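Local structure of glycerol-3-phosphate dehydrogenase [NAD(+)] (Dunaliella salina, 6IUY) at residues Thr462-Val467 / Ala518-Ser523; Val406-Asn411 / Pro455-Cys460; Gly527-Val532 / Gln560-Val565. The protein probably catalyses the NAD-dependent interconversion of sn-glycerol 3-phosphate and dihydroxyacetone phosphate, and joins this dehydrogenase to a phosphatase-like, magnesium-binding domain. All coordinates share one frame; numbering follows the deposited sequence.

How the contacts relate
Along the chain the three contacts come in the order 2, 1, 3, each closing before the next opens. Contact 2 ties strand 404-408 of the nucleotide-binding sheet to the start of helix 454-477; contact 1 lies about 10 Å away between centres, further along that same helix, where helix 514-526 packs against it. Helix 528-541 follows directly and brings in contact 3, about 11 Å from contact 1, with N465 against N529 and G564 where the two meet. Contacts 2 and 3 are about 17 Å apart between centres and do not touch, yet both reach NAD, while contacts 1 and 3 share the dihydroxyacetone phosphate. Together they border the cleft between the two halves of the dehydrogenase.

Contact 1. Residues Thr462-Val467 / Ala518-Ser523; sequences TLKNIV and ADLIAS. With 13P (1,3-dihydroxyacetonephosphate), chain D.
K464 reaches from one helix across the flank of the other, its CG lying 3.7 Å from the CA of L520 and its chain running on past D519 and S523. A chi1 of 122°, away from the usual staggered positions, and a bend at chi2 turn the chain toward the ligand. The side chains of K464 and D519 meet at about a right angle. The salt bridge from K464 NZ to D519 OD1, at 3.7 Å, is long, and the exact place of NZ is less sure because the model crowds it against its neighbours. D519 spends its other oxygen, OD2, on a salt bridge to K380, so the carboxylate is bonded mainly to K380, with K464 at most a long-range second partner. These are the helices 454-477 and 514-526 of the C-terminal helical domain of the glycerol-3-phosphate dehydrogenase family, which run 9.0 Å apart at their closest here and cross at -35°. K464, N465 and S523 all line the dihydroxyacetone phosphate pocket, with N465 ND2 3.5 Å from C3 of the ligand. Elsewhere in the interface the contact is apolar. L520 holds CG opposite its backbone N (chi1 171°), which carries CD1 across V467 at about a right angle, wedging that methyl tightly at 3.3 Å from V467 CB. L492 of helix 481-502 packs against L520 as well.

Contact 2. Residues Val406-Asn411 / Pro455-Cys460; sequences VLMGAN and PGAEMC. With NAD (nicotinamide-adenine-dinucleotide), chain C.
V406 and M408, two residues apart on the strand, both send their side chains toward the helix, where A457 and E458 receive them. The segment axes approach to 8.2 Å at 52°. The purely apolar touches are modest: V406 CG2 rests 4.1 Å from A457 CB, and M408 CG lies 4.3 Å from the same methyl. Apolar carbon also meets polar groups. V406 CG1, set anti to the carbonyl carbon by a chi1 of -62°, comes up against the end of E458, 3.5 Å from CD, the two side chains crossing at about a right angle. M408 CG sits 3.6 Å from A457 O, and bends at chi2 and chi3 then carry SD and CE away from the helix. The polar bonds lead outward. Both carboxylate oxygens of the buried E458 are hydrogen-bonded beyond the two segments, OE1 to S393 OG. Were an alanine to stand in for E458, S393 OG would probably be left without this acceptor and V406 CG1 without the group it leans on. Further along the chain, G409 O accepts a weak hydrogen bond from K380 NZ, and N411 O comes 3.3 Å from NAD C4N, the ring carbon that carries the hydride in such dehydrogenases. The strand itself is the last of the parallel run in the Rossmann-type sheet, and the contact docks it on the long helix 454-477 that opens the C-terminal helical domain, next to the nicotinamide end of the cofactor site.

Contact 3. Residues Gly527-Val532 / Gln560-Val565; sequences GRNRRV and QKLQGV. With NAD (nicotinamide-adenine-dinucleotide), chain C; 13P (1,3-dihydroxyacetonephosphate), chain D.
R528 donates from NH1 to Q560 OE1 at 3.0 Å, with the acceptor close to the guanidinium plane and the two flat groups turned 51° apart. R528 NH1 also bonds NAD O2A at 2.7 Å, while NE and NH2 both give a hydrogen bond to substrate O1, so the group serves cofactor and substrate at once. Its faces are occupied too: NAD N7N lies 3.1 Å above the centre of one, and K561 O stands toward the rim of the other. A water accepts a hydrogen bond from R528 NH2 and lies within hydrogen-bonding range of K561 O and NAD O2A. This is the N-terminal end of helix 528-541, with G527 at the N-cap position, and it forms a phosphate-binding site: R528 N bonds substrate O2P, and N529 N reaches O3P at 2.6 Å, where the helix dipole probably helps to hold the charge. N529 OD1 turns the other way and accepts G564 N at 2.7 Å, the donor lying above the carbonyl plane; Q563 N adds a weak bond to the same oxygen. Q563 OE1 accepts from NAD O3D and is also bonded by H353. Further out, L562 CD1 lies 3.2 Å from N529 OD1 and meets V532 CG2 tip to tip at 4.0 Å, with F549 of helix 549-556 packed on both L562 and V532.

Contact 1. Residues Thr462-Val467 / Ala518-Ser523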
loop_
_atom_site.group_PDB
_atom_site.type_symbol
_atom_site.label_atom_id
_atom_site.label_comp_id
_atom_site.label_asym_id
_atom_site.label_seq_id
_atom_site.Cartn_x
_atom_site.Cartn_y
_atom_site.Cartn_z
ATOM N N THR A 462 -3.249 7.389 13.282
ATOM C CA THR A 462 -4.018 8.552 13.716
ATOM C C THR A 462 -4.989 9.096 12.665
ATOM O O THR A 462 -6.130 9.359 12.989
ATOM C CB THR A 462 -3.071 9.708 14.139
ATOM O OG1 THR A 462 -2.465 9.391 15.400
ATOM C CG2 THR A 462 -3.817 11.009 14.276
ATOM N N LEU A 463 -4.542 9.279 11.420
ATOM C CA LEU A 463 -5.390 9.892 10.383
ATOM C C LEU A 463 -6.540 8.987 9.941
ATOM O O LEU A 463 -7.599 9.461 9.515
ATOM C CB LEU A 463 -4.557 10.278 9.153
ATOM C CG LEU A 463 -3.648 11.492 9.322
ATOM C CD1 LEU A 463 -2.949 11.850 8.013
ATOM C CD2 LEU A 463 -4.438 12.676 9.855
ATOM N N LYS A 464 -6.343 7.682 10.043
ATOM C CA LYS A 464 -7.336 6.751 9.534
ATOM C C LYS A 464 -8.674 6.832 10.280
ATOM O O LYS A 464 -9.708 6.411 9.746
ATOM C CB LYS A 464 -6.769 5.330 9.578
ATOM C CG LYS A 464 -7.554 4.333 10.371
ATOM C CD LYS A 464 -7.410 4.518 11.841
ATOM C CE LYS A 464 -7.962 3.294 12.524
ATOM N NZ LYS A 464 -8.386 3.491 13.927
ATOM N N ASN A 465 -8.662 7.383 11.497
ATOM C CA ASN A 465 -9.894 7.550 12.267
ATOM C C ASN A 465 -10.716 8.682 11.710
ATOM O O ASN A 465 -11.921 8.714 11.893
ATOM C CB ASN A 465 -9.616 7.819 13.762
ATOM C CG ASN A 465 -9.320 6.553 14.535
ATOM O OD1 ASN A 465 -9.853 5.489 14.225
ATOM N ND2 ASN A 465 -8.452 6.656 15.541
ATOM N N ILE A 466 -10.074 9.639 11.056
ATOM C CA ILE A 466 -10.847 10.643 10.323
ATOM C C ILE A 466 -11.620 9.959 9.182
ATOM O O ILE A 466 -12.825 10.142 9.050
ATOM C CB ILE A 466 -9.968 11.753 9.696
ATOM C CG1 ILE A 466 -9.187 12.527 10.757
ATOM C CG2 ILE A 466 -10.837 12.704 8.832
ATOM C CD1 ILE A 466 -8.262 13.596 10.149
ATOM N N VAL A 467 -10.919 9.173 8.358
ATOM C CA VAL A 467 -11.566 8.468 7.236
ATOM C C VAL A 467 -12.676 7.551 7.731
ATOM O O VAL A 467 -13.686 7.388 7.053
ATOM C CB VAL A 467 -10.552 7.609 6.398
ATOM C CG1 VAL A 467 -11.242 6.987 5.205
ATOM C CG2 VAL A 467 -9.376 8.451 5.933
ATOM N N ALA A 518 -4.635 -1.874 6.060
ATOM C CA ALA A 518 -5.360 -2.816 6.900
ATOM C C ALA A 518 -6.190 -2.080 7.980
ATOM O O ALA A 518 -7.394 -2.299 8.120
ATOM C CB ALA A 518 -4.395 -3.811 7.539
ATOM N N ASP A 519 -5.552 -1.183 8.717
ATOM C CA ASP A 519 -6.223 -0.460 9.805
ATOM C C ASP A 519 -7.399 0.370 9.284
ATOM O O ASP A 519 -8.464 0.414 9.897
ATOM C CB ASP A 519 -5.218 0.448 10.533
ATOM C CG ASP A 519 -5.729 0.935 11.893
ATOM O OD1 ASP A 519 -6.843 0.519 12.307
ATOM O OD2 ASP A 519 -5.007 1.732 12.554
ATOM N N LEU A 520 -7.186 1.053 8.164
ATOM C CA LEU A 520 -8.201 1.945 7.611
ATOM C C LEU A 520 -9.487 1.179 7.267
ATOM O O LEU A 520 -10.613 1.677 7.451
ATOM C CB LEU A 520 -7.637 2.653 6.377
ATOM C CG LEU A 520 -8.583 3.470 5.510
ATOM C CD1 LEU A 520 -9.012 4.729 6.234
ATOM C CD2 LEU A 520 -7.914 3.808 4.202
ATOM N N ILE A 521 -9.304 -0.053 6.809
ATOM C CA ILE A 521 -10.398 -0.911 6.372
ATOM C C ILE A 521 -11.188 -1.455 7.565
ATOM O O ILE A 521 -12.410 -1.266 7.657
ATOM C CB ILE A 521 -9.858 -2.082 5.523
ATOM C CG1 ILE A 521 -9.327 -1.554 4.186
ATOM C CG2 ILE A 521 -10.938 -3.143 5.287
ATOM C CD1 ILE A 521 -8.754 -2.653 3.260
ATOM N N ALA A 522 -10.480 -2.124 8.476
ATOM C CA ALA A 522 -11.091 -2.648 9.700
ATOM C C ALA A 522 -11.831 -1.564 10.443
ATOM O O ALA A 522 -12.937 -1.788 10.925
ATOM C CB ALA A 522 -10.033 -3.290 10.611
ATOM N N SER A 523 -11.240 -0.380 10.537
ATOM C CA SER A 523 -11.886 0.705 11.278
ATOM C C SER A 523 -13.039 1.337 10.528
ATOM O O SER A 523 -13.964 1.900 11.146
ATOM C CB SER A 523 -10.858 1.773 11.641
ATOM O OG SER A 523 -9.788 1.143 12.324
HETATM P P 13P D . -12.234 2.875 16.498
HETATM O O1P 13P D . -11.167 2.448 15.519
HETATM O O2P 13P D . -12.821 1.613 17.061
HETATM O O3P 13P D . -13.259 3.673 15.737
HETATM O O1 13P D . -11.743 3.777 17.722
HETATM C C1 13P D . -10.450 4.333 17.792
HETATM C C2 13P D . -9.510 3.209 17.509
HETATM O O2 13P D . -9.809 2.080 17.836
HETATM C C3 13P D . -8.202 3.458 16.813
HETATM O O3 13P D . -7.965 2.387 15.913
#

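Contact 2. Residues Val406-Asn411 / Pro455-Cys460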
loop_
_atom_site.group_PDB
_atom_site.type_symbol
_atom_site.label_atom_id
_atom_site.label_comp_id
_atom_site.label_asym_id
_atom_site.label_seq_id
_atom_site.Cartn_x
_atom_site.Cartn_y
_atom_site.Cartn_z
ATOM N N VAL A 406 6.150 2.828 18.354
ATOM C CA VAL A 406 4.696 2.711 18.263
ATOM C C VAL A 406 4.279 1.315 17.857
ATOM O O VAL A 406 5.057 0.558 17.251
ATOM C CB VAL A 406 4.082 3.690 17.259
ATOM C CG1 VAL A 406 4.349 5.138 17.682
ATOM C CG2 VAL A 406 4.571 3.377 15.817
ATOM N N LEU A 407 3.052 0.961 18.222
ATOM C CA LEU A 407 2.455 -0.269 17.743
ATOM C C LEU A 407 1.167 0.146 17.061
ATOM O O LEU A 407 0.262 0.654 17.721
ATOM C CB LEU A 407 2.195 -1.259 18.882
ATOM C CG LEU A 407 1.576 -2.639 18.614
ATOM C CD1 LEU A 407 1.782 -3.517 19.829
ATOM C CD2 LEU A 407 0.086 -2.553 18.323
ATOM N N MET A 408 1.098 -0.061 15.749
ATOM C CA MET A 408 -0.064 0.347 14.948
ATOM C C MET A 408 -0.489 -0.782 14.030
ATOM O O MET A 408 0.355 -1.389 13.369
ATOM C CB MET A 408 0.262 1.580 14.119
ATOM C CG MET A 408 0.751 2.747 14.924
ATOM S SD MET A 408 -0.624 3.687 15.588
ATOM C CE MET A 408 -0.009 4.077 17.239
ATOM N N GLY A 409 -1.778 -1.096 14.011
ATOM C CA GLY A 409 -2.261 -2.190 13.189
ATOM C C GLY A 409 -3.777 -2.207 13.140
ATOM O O GLY A 409 -4.438 -1.418 13.826
ATOM N N ALA A 410 -4.337 -3.076 12.307
ATOM C CA ALA A 410 -5.781 -3.262 12.259
ATOM C C ALA A 410 -6.191 -4.051 13.494
ATOM O O ALA A 410 -6.159 -5.290 13.489
ATOM C CB ALA A 410 -6.190 -3.987 10.981
ATOM N N ASN A 411 -6.539 -3.341 14.568
ATOM C CA ASN A 411 -6.632 -3.985 15.875
ATOM C C ASN A 411 -7.886 -3.727 16.708
ATOM O O ASN A 411 -7.745 -3.415 17.898
ATOM C CB ASN A 411 -5.449 -3.569 16.764
ATOM C CG ASN A 411 -4.089 -3.897 16.172
ATOM O OD1 ASN A 411 -3.884 -4.954 15.561
ATOM N ND2 ASN A 411 -3.131 -2.996 16.398
ATOM N N PRO A 455 7.360 7.567 11.903
ATOM C CA PRO A 455 6.444 8.642 11.506
ATOM C C PRO A 455 5.317 8.180 10.558
ATOM O O PRO A 455 4.233 8.756 10.594
ATOM C CB PRO A 455 7.361 9.670 10.822
ATOM C CG PRO A 455 8.690 9.028 10.672
ATOM C CD PRO A 455 8.776 7.881 11.623
ATOM N N GLY A 456 5.549 7.155 9.742
ATOM C CA GLY A 456 4.522 6.720 8.797
ATOM C C GLY A 456 3.442 5.852 9.428
ATOM O O GLY A 456 2.247 6.066 9.188
ATOM N N ALA A 457 3.869 4.870 10.219
ATOM C CA ALA A 457 2.968 4.014 10.982
ATOM C C ALA A 457 2.064 4.850 11.874
ATOM O O ALA A 457 0.838 4.649 11.923
ATOM C CB ALA A 457 3.757 3.013 11.842
ATOM N N GLU A 458 2.678 5.796 12.573
ATOM C CA GLU A 458 1.972 6.512 13.609
ATOM C C GLU A 458 0.967 7.462 12.995
ATOM O O GLU A 458 -0.142 7.570 13.483
ATOM C CB GLU A 458 2.941 7.271 14.528
ATOM C CG GLU A 458 2.258 7.751 15.794
ATOM C CD GLU A 458 3.219 8.339 16.806
ATOM O OE1 GLU A 458 4.300 8.795 16.391
ATOM O OE2 GLU A 458 2.881 8.343 18.015
ATOM N N MET A 459 1.349 8.153 11.926
ATOM C CA MET A 459 0.431 9.093 11.280
ATOM C C MET A 459 -0.725 8.348 10.580
ATOM O O MET A 459 -1.859 8.835 10.550
ATOM C CB MET A 459 1.183 9.985 10.285
ATOM C CG MET A 459 0.324 11.063 9.677
ATOM S SD MET A 459 -0.152 12.390 10.803
ATOM C CE MET A 459 1.358 13.354 10.765
ATOM N N CYS A 460 -0.451 7.154 10.056
ATOM C CA CYS A 460 -1.524 6.320 9.510
ATOM C C CYS A 460 -2.509 5.895 10.581
ATOM O O CYS A 460 -3.712 6.006 10.392
ATOM C CB CYS A 460 -0.972 5.055 8.839
ATOM S SG CYS A 460 -0.279 5.355 7.214
HETATM P PA NAD C . -11.215 3.515 25.718
HETATM O O1A NAD C . -11.746 2.197 26.107
HETATM O O2A NAD C . -11.751 4.042 24.394
HETATM O O5B NAD C . -11.576 4.636 26.843
HETATM C C5B NAD C . -11.832 4.242 28.200
HETATM C C4B NAD C . -10.729 4.811 29.127
HETATM O O4B NAD C . -10.821 6.112 29.177
HETATM C C3B NAD C . -10.986 4.350 30.565
HETATM O O3B NAD C . -10.148 3.363 30.955
HETATM C C2B NAD C . -10.752 5.612 31.417
HETATM O O2B NAD C . -9.892 5.244 32.583
HETATM C C1B NAD C . -10.173 6.431 30.606
HETATM N N9A NAD C . -10.444 7.748 31.001
HETATM C C8A NAD C . -11.640 8.372 31.115
HETATM N N7A NAD C . -11.398 9.635 31.529
HETATM C C5A NAD C . -10.057 9.792 31.694
HETATM C C6A NAD C . -9.280 10.857 32.113
HETATM N N6A NAD C . -9.743 12.143 32.507
HETATM N N1A NAD C . -7.947 10.736 32.164
HETATM C C2A NAD C . -7.367 9.552 31.816
HETATM N N3A NAD C . -8.123 8.503 31.418
HETATM C C4A NAD C . -9.468 8.630 31.359
HETATM O O3 NAD C . -9.616 3.387 25.635
HETATM P PN NAD C . -8.768 2.392 24.707
HETATM O O1N NAD C . -9.674 1.399 24.001
HETATM O O2N NAD C . -7.741 1.641 25.524
HETATM O O5D NAD C . -8.095 3.274 23.585
HETATM C C5D NAD C . -7.051 4.180 23.890
HETATM C C4D NAD C . -6.221 4.365 22.612
HETATM O O4D NAD C . -6.093 3.214 21.977
HETATM C C3D NAD C . -6.973 5.285 21.673
HETATM O O3D NAD C . -6.123 6.213 21.201
HETATM C C2D NAD C . -7.473 4.367 20.523
HETATM O O2D NAD C . -7.625 5.216 19.311
HETATM C C1D NAD C . -6.547 3.455 20.437
HETATM N N1N NAD C . -6.974 2.180 19.895
HETATM C C2N NAD C . -8.163 1.582 20.257
HETATM C C3N NAD C . -8.527 0.353 19.709
HETATM C C7N NAD C . -9.879 -0.270 20.120
HETATM O O7N NAD C . -10.359 -1.178 19.471
HETATM N N7N NAD C . -10.542 0.239 21.294
HETATM C C4N NAD C . -7.710 -0.290 18.804
HETATM C C5N NAD C . -6.502 0.289 18.458
HETATM C C6N NAD C . -6.144 1.516 19.018
#

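Contact 3. Residues Gly527-Val532 / Gln560-Val565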
loop_
_atom_site.group_PDB
_atom_site.type_symbol
_atom_site.label_atom_id
_atom_site.label_comp_id
_atom_site.label_asym_id
_atom_site.label_seq_id
_atom_site.Cartn_x
_atom_site.Cartn_y
_atom_site.Cartn_z
ATOM N N GLY A 527 -15.253 -0.362 13.280
ATOM C CA GLY A 527 -14.752 0.378 14.433
ATOM C C GLY A 527 -15.787 1.265 15.092
ATOM O O GLY A 527 -16.941 1.347 14.648
ATOM N N ARG A 528 -15.383 1.933 16.166
ATOM C CA ARG A 528 -16.326 2.706 16.951
ATOM C C ARG A 528 -16.643 4.008 16.263
ATOM O O ARG A 528 -17.751 4.522 16.404
ATOM C CB ARG A 528 -15.777 2.960 18.364
ATOM C CG ARG A 528 -15.506 1.670 19.132
ATOM C CD ARG A 528 -14.634 1.900 20.364
ATOM N NE ARG A 528 -13.347 2.527 20.055
ATOM C CZ ARG A 528 -12.438 2.854 20.979
ATOM N NH1 ARG A 528 -12.667 2.595 22.259
ATOM N NH2 ARG A 528 -11.307 3.437 20.632
ATOM N N ASN A 529 -15.665 4.553 15.542
ATOM C CA ASN A 529 -15.834 5.814 14.827
ATOM C C ASN A 529 -16.860 5.708 13.714
ATOM O O ASN A 529 -17.692 6.608 13.532
ATOM C CB ASN A 529 -14.506 6.293 14.244
ATOM C CG ASN A 529 -13.569 6.845 15.301
ATOM O OD1 ASN A 529 -13.856 7.879 15.936
ATOM N ND2 ASN A 529 -12.428 6.176 15.484
ATOM N N ARG A 530 -16.774 4.616 12.959
ATOM C CA ARG A 530 -17.752 4.293 11.906
ATOM C C ARG A 530 -19.117 4.123 12.521
ATOM O O ARG A 530 -20.119 4.576 11.972
ATOM C CB ARG A 530 -17.373 3.000 11.165
ATOM C CG ARG A 530 -18.338 2.582 10.055
ATOM C CD ARG A 530 -18.532 1.086 9.989
ATOM N NE ARG A 530 -19.538 0.645 10.958
ATOM C CZ ARG A 530 -20.832 0.940 10.862
ATOM N NH1 ARG A 530 -21.272 1.687 9.846
ATOM N NH2 ARG A 530 -21.677 0.505 11.781
ATOM N N ARG A 531 -19.156 3.446 13.667
ATOM C CA ARG A 531 -20.434 3.062 14.260
ATOM C C ARG A 531 -21.203 4.275 14.747
ATOM O O ARG A 531 -22.415 4.401 14.505
ATOM C CB ARG A 531 -20.221 2.091 15.406
ATOM C CG ARG A 531 -21.527 1.588 16.006
ATOM C CD ARG A 531 -21.282 0.755 17.259
ATOM N NE ARG A 531 -22.420 0.877 18.161
ATOM C CZ ARG A 531 -22.318 1.026 19.478
ATOM N NH1 ARG A 531 -21.124 1.063 20.051
ATOM N NH2 ARG A 531 -23.414 1.137 20.215
ATOM N N VAL A 532 -20.494 5.181 15.419
ATOM C CA VAL A 532 -21.110 6.392 15.919
ATOM C C VAL A 532 -21.451 7.393 14.829
ATOM O O VAL A 532 -22.441 8.123 14.935
ATOM C CB VAL A 532 -20.196 7.110 16.933
ATOM C CG1 VAL A 532 -20.842 8.423 17.366
ATOM C CG2 VAL A 532 -19.932 6.204 18.123
ATOM N N GLN A 560 -16.109 4.348 26.754
ATOM C CA GLN A 560 -14.979 4.386 25.818
ATOM C C GLN A 560 -14.985 5.697 25.048
ATOM O O GLN A 560 -16.001 6.406 25.020
ATOM C CB GLN A 560 -14.999 3.189 24.865
ATOM C CG GLN A 560 -14.999 1.830 25.579
ATOM C CD GLN A 560 -15.086 0.658 24.630
ATOM O OE1 GLN A 560 -14.670 0.739 23.460
ATOM N NE2 GLN A 560 -15.632 -0.445 25.118
ATOM N N LYS A 561 -13.838 6.021 24.448
ATOM C CA LYS A 561 -13.621 7.347 23.874
ATOM C C LYS A 561 -13.550 7.346 22.340
ATOM O O LYS A 561 -12.778 6.599 21.721
ATOM C CB LYS A 561 -12.332 7.961 24.459
ATOM C CG LYS A 561 -12.367 8.122 25.993
ATOM C CD LYS A 561 -13.505 9.050 26.404
ATOM C CE LYS A 561 -13.652 9.179 27.925
ATOM N NZ LYS A 561 -14.808 10.088 28.288
ATOM N N LEU A 562 -14.373 8.200 21.750
ATOM C CA LEU A 562 -14.401 8.451 20.321
ATOM C C LEU A 562 -13.160 9.254 19.936
ATOM O O LEU A 562 -12.870 10.279 20.561
ATOM C CB LEU A 562 -15.680 9.221 19.962
ATOM C CG LEU A 562 -16.026 9.427 18.486
ATOM C CD1 LEU A 562 -16.378 8.090 17.821
ATOM C CD2 LEU A 562 -17.159 10.425 18.358
ATOM N N GLN A 563 -12.421 8.819 18.918
ATOM C CA GLN A 563 -11.162 9.500 18.623
ATOM C C GLN A 563 -11.139 10.242 17.280
ATOM O O GLN A 563 -10.349 11.173 17.105
ATOM C CB GLN A 563 -10.013 8.499 18.678
ATOM C CG GLN A 563 -9.852 7.806 20.012
ATOM C CD GLN A 563 -9.152 8.689 21.069
ATOM O OE1 GLN A 563 -7.935 8.594 21.261
ATOM N NE2 GLN A 563 -9.927 9.529 21.757
ATOM N N GLY A 564 -12.002 9.847 16.338
ATOM C CA GLY A 564 -11.990 10.433 14.992
ATOM C C GLY A 564 -12.407 11.899 14.818
ATOM O O GLY A 564 -11.873 12.638 13.970
ATOM N N VAL A 565 -13.360 12.348 15.613
ATOM C CA VAL A 565 -13.813 13.729 15.488
ATOM C C VAL A 565 -12.804 14.685 16.120
ATOM O O VAL A 565 -12.522 15.758 15.564
ATOM C CB VAL A 565 -15.201 13.916 16.116
ATOM C CG1 VAL A 565 -15.530 15.394 16.252
ATOM C CG2 VAL A 565 -16.236 13.193 15.275
HETATM P PA NAD C . -11.215 3.515 25.718
HETATM O O1A NAD C . -11.746 2.197 26.107
HETATM O O2A NAD C . -11.751 4.042 24.394
HETATM O O5B NAD C . -11.576 4.636 26.843
HETATM C C5B NAD C . -11.832 4.242 28.200
HETATM C C4B NAD C . -10.729 4.811 29.127
HETATM O O4B NAD C . -10.821 6.112 29.177
HETATM C C3B NAD C . -10.986 4.350 30.565
HETATM O O3B NAD C . -10.148 3.363 30.955
HETATM C C2B NAD C . -10.752 5.612 31.417
HETATM O O2B NAD C . -9.892 5.244 32.583
HETATM C C1B NAD C . -10.173 6.431 30.606
HETATM N N9A NAD C . -10.444 7.748 31.001
HETATM C C8A NAD C . -11.640 8.372 31.115
HETATM N N7A NAD C . -11.398 9.635 31.529
HETATM C C5A NAD C . -10.057 9.792 31.694
HETATM C C6A NAD C . -9.280 10.857 32.113
HETATM N N6A NAD C . -9.743 12.143 32.507
HETATM N N1A NAD C . -7.947 10.736 32.164
HETATM C C2A NAD C . -7.367 9.552 31.816
HETATM N N3A NAD C . -8.123 8.503 31.418
HETATM C C4A NAD C . -9.468 8.630 31.359
HETATM O O3 NAD C . -9.616 3.387 25.635
HETATM P PN NAD C . -8.768 2.392 24.707
HETATM O O1N NAD C . -9.674 1.399 24.001
HETATM O O2N NAD C . -7.741 1.641 25.524
HETATM O O5D NAD C . -8.095 3.274 23.585
HETATM C C5D NAD C . -7.051 4.180 23.890
HETATM C C4D NAD C . -6.221 4.365 22.612
HETATM O O4D NAD C . -6.093 3.214 21.977
HETATM C C3D NAD C . -6.973 5.285 21.673
HETATM O O3D NAD C . -6.123 6.213 21.201
HETATM C C2D NAD C . -7.473 4.367 20.523
HETATM O O2D NAD C . -7.625 5.216 19.311
HETATM C C1D NAD C . -6.547 3.455 20.437
HETATM N N1N NAD C . -6.974 2.180 19.895
HETATM C C2N NAD C . -8.163 1.582 20.257
HETATM C C3N NAD C . -8.527 0.353 19.709
HETATM C C7N NAD C . -9.879 -0.270 20.120
HETATM O O7N NAD C . -10.359 -1.178 19.471
HETATM N N7N NAD C . -10.542 0.239 21.294
HETATM C C4N NAD C . -7.710 -0.290 18.804
HETATM C C5N NAD C . -6.502 0.289 18.458
HETATM C C6N NAD C . -6.144 1.516 19.018
HETATM P P 13P D . -12.234 2.875 16.498
HETATM O O1P 13P D . -11.167 2.448 15.519
HETATM O O2P 13P D . -12.821 1.613 17.061
HETATM O O3P 13P D . -13.259 3.673 15.737
HETATM O O1 13P D . -11.743 3.777 17.722
HETATM C C1 13P D . -10.450 4.333 17.792
HETATM C C2 13P D . -9.510 3.209 17.509
HETATM O O2 13P D . -9.809 2.080 17.836
HETATM C C3 13P D . -8.202 3.458 16.813
HETATM O O3 13P D . -7.965 2.387 15.913
HETATM O O HOH W 1 -10.263 5.252 22.584
#